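Pyruvate synthase subunit PorC (Thermotoga maritima MSB8, PDB 2RAA) is the gamma chain of a heterotetrameric pyruvate:ferredoxin oxidoreductase, which converts pyruvate and CoA to acetyl-CoA and CO2 while reducing ferredoxin. Local coordinates at residues C132-A136 and T137-L141. Numbering follows the deposited sequence.
Sequences CVVDA and TDIAL
Ile139 N donates to Asp135 O (3.2 Å) and Ala140 N to Ala136 O (3.0 Å), the opening turn of helix 136-143, entered from strand 130-134 through an inverse gamma turn centred on Asp135. Asp135 is the N-cap: with CG anti to its own backbone N (chi1 180°), the carboxylate reaches forward along the chain, and OD1 takes a weak bond from Asp138 N at 3.3 Å. Its other oxygen, OD2, lies 2.5 Å from Asp138 OD2, the two carboxylate planes turned 78° apart. With an alanine here, Asp138 N is likely to lose this capping acceptor. On the buried side, Val134 CG2 meets Ile139 CD1 at 3.7 Å, the two side chains crossing at about a right angle. Ile139 continues onto Arg195 and Glu199 of helix 183-199, while Val134 and Ala136 pack against Met153 of helix 150-161. Asn113, at the end of the neighbouring parallel strand, accepts from Ala136 N and bonds Thr137 OG1. The arrangement is an Asp N-cap at the junction where a strand of the alpha/beta sheet passes into a helix.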
ATOM      1  N   CYS A 132      -3.242   6.313  -8.896  1.00 52.97           N
ATOM      2  CA  CYS A 132      -4.148   5.177  -8.826  1.00 51.77           C
ATOM      3  C   CYS A 132      -4.970   5.320  -7.536  1.00 50.51           C
ATOM      4  O   CYS A 132      -4.438   5.750  -6.513  1.00 50.53           O
ATOM      5  CB  CYS A 132      -3.332   3.890  -8.825  1.00 49.94           C
ATOM      6  SG  CYS A 132      -2.042   3.797 -10.103  1.00 59.02           S
ATOM      7  N   VAL A 133      -6.258   4.999  -7.587  1.00 48.59           N
ATOM      8  CA  VAL A 133      -7.141   5.151  -6.428  1.00 46.84           C
ATOM      9  C   VAL A 133      -8.018   3.908  -6.290  1.00 45.74           C
ATOM     10  O   VAL A 133      -8.336   3.232  -7.280  1.00 41.53           O
ATOM     11  CB  VAL A 133      -8.081   6.396  -6.552  1.00 48.71           C
ATOM     12  CG1 VAL A 133      -7.297   7.684  -6.723  1.00 46.00           C
ATOM     13  CG2 VAL A 133      -9.101   6.222  -7.685  1.00 47.25           C
ATOM     14  N   VAL A 134      -8.402   3.590  -5.057  1.00 43.07           N
ATOM     15  CA  VAL A 134      -9.278   2.430  -4.831  1.00 39.62           C
ATOM     16  C   VAL A 134      -9.940   2.638  -3.483  1.00 40.35           C
ATOM     17  O   VAL A 134      -9.332   3.166  -2.579  1.00 42.72           O
ATOM     18  CB  VAL A 134      -8.511   1.107  -4.814  1.00 37.92           C
ATOM     19  CG1 VAL A 134      -7.395   1.131  -3.747  1.00 33.05           C
ATOM     20  CG2 VAL A 134      -9.462  -0.129  -4.664  1.00 38.25           C
ATOM     21  N   ASP A 135     -11.184   2.231  -3.357  1.00 41.61           N
ATOM     22  CA  ASP A 135     -11.918   2.432  -2.056  1.00 41.73           C
ATOM     23  C   ASP A 135     -11.643   1.228  -1.175  1.00 44.50           C
ATOM     24  O   ASP A 135     -12.457   0.277  -1.080  1.00 50.77           O
ATOM     25  CB  ASP A 135     -13.406   2.584  -2.357  1.00 41.35           C
ATOM     26  CG  ASP A 135     -14.231   2.790  -1.126  1.00 45.20           C
ATOM     27  OD1 ASP A 135     -13.637   2.950  -0.025  1.00 40.25           O
ATOM     28  OD2 ASP A 135     -15.464   2.743  -1.284  1.00 48.28           O
ATOM     29  N   ALA A 136     -10.464   1.239  -0.545  1.00 45.47           N
ATOM     30  CA  ALA A 136      -9.989   0.045   0.172  1.00 43.76           C
ATOM     31  C   ALA A 136     -10.773  -0.101   1.450  1.00 42.55           C
ATOM     32  O   ALA A 136     -11.101  -1.211   1.851  1.00 43.96           O
ATOM     33  CB  ALA A 136      -8.528   0.121   0.471  1.00 42.58           C
ATOM     34  N   THR A 137     -11.096   1.018   2.076  1.00 42.08           N
ATOM     35  CA  THR A 137     -11.890   0.941   3.344  1.00 45.38           C
ATOM     36  C   THR A 137     -13.150   0.124   3.178  1.00 43.99           C
ATOM     37  O   THR A 137     -13.420  -0.785   3.965  1.00 51.92           O
ATOM     38  CB  THR A 137     -12.228   2.326   3.849  1.00 43.93           C
ATOM     39  OG1 THR A 137     -10.982   3.021   4.025  1.00 47.45           O
ATOM     40  CG2 THR A 137     -13.025   2.279   5.216  1.00 44.51           C
ATOM     41  N   ASP A 138     -13.915   0.452   2.146  1.00 43.93           N
ATOM     42  CA  ASP A 138     -15.158  -0.248   1.848  1.00 43.28           C
ATOM     43  C   ASP A 138     -14.975  -1.670   1.390  1.00 41.11           C
ATOM     44  O   ASP A 138     -15.769  -2.532   1.767  1.00 35.22           O
ATOM     45  CB  ASP A 138     -16.005   0.530   0.844  1.00 47.96           C
ATOM     46  CG  ASP A 138     -16.737   1.746   1.491  1.00 49.74           C
ATOM     47  OD1 ASP A 138     -17.272   1.636   2.622  1.00 56.15           O
ATOM     48  OD2 ASP A 138     -16.772   2.822   0.847  1.00 55.48           O
ATOM     49  N   ILE A 139     -13.958  -1.948   0.569  1.00 43.99           N
ATOM     50  CA  ILE A 139     -13.644  -3.349   0.272  1.00 41.41           C
ATOM     51  C   ILE A 139     -13.476  -4.166   1.586  1.00 45.68           C
ATOM     52  O   ILE A 139     -14.057  -5.260   1.767  1.00 46.73           O
ATOM     53  CB  ILE A 139     -12.367  -3.516  -0.612  1.00 44.07           C
ATOM     54  CG1 ILE A 139     -12.573  -2.857  -1.995  1.00 35.78           C
ATOM     55  CG2 ILE A 139     -12.039  -5.016  -0.710  1.00 40.43           C
ATOM     56  CD1 ILE A 139     -11.288  -2.985  -3.099  1.00 37.28           C
ATOM     57  N   ALA A 140     -12.722  -3.614   2.525  1.00 47.02           N
ATOM     58  CA  ALA A 140     -12.467  -4.286   3.799  1.00 44.87           C
ATOM     59  C   ALA A 140     -13.721  -4.391   4.652  1.00 46.81           C
ATOM     60  O   ALA A 140     -13.948  -5.417   5.318  1.00 44.70           O
ATOM     61  CB  ALA A 140     -11.373  -3.532   4.563  1.00 45.71           C
ATOM     62  N   LEU A 141     -14.554  -3.353   4.672  1.00 44.98           N
ATOM     63  CA  LEU A 141     -15.769  -3.470   5.483  1.00 43.39           C
ATOM     64  C   LEU A 141     -16.625  -4.600   4.950  1.00 45.88           C
ATOM     65  O   LEU A 141     -17.279  -5.299   5.714  1.00 44.05           O
ATOM     66  CB  LEU A 141     -16.574  -2.180   5.522  1.00 42.05           C
ATOM     67  CG  LEU A 141     -16.036  -1.059   6.406  1.00 38.28           C
ATOM     68  CD1 LEU A 141     -16.627   0.227   5.872  1.00 32.46           C
ATOM     69  CD2 LEU A 141     -16.362  -1.275   7.907  1.00 38.59           C
TER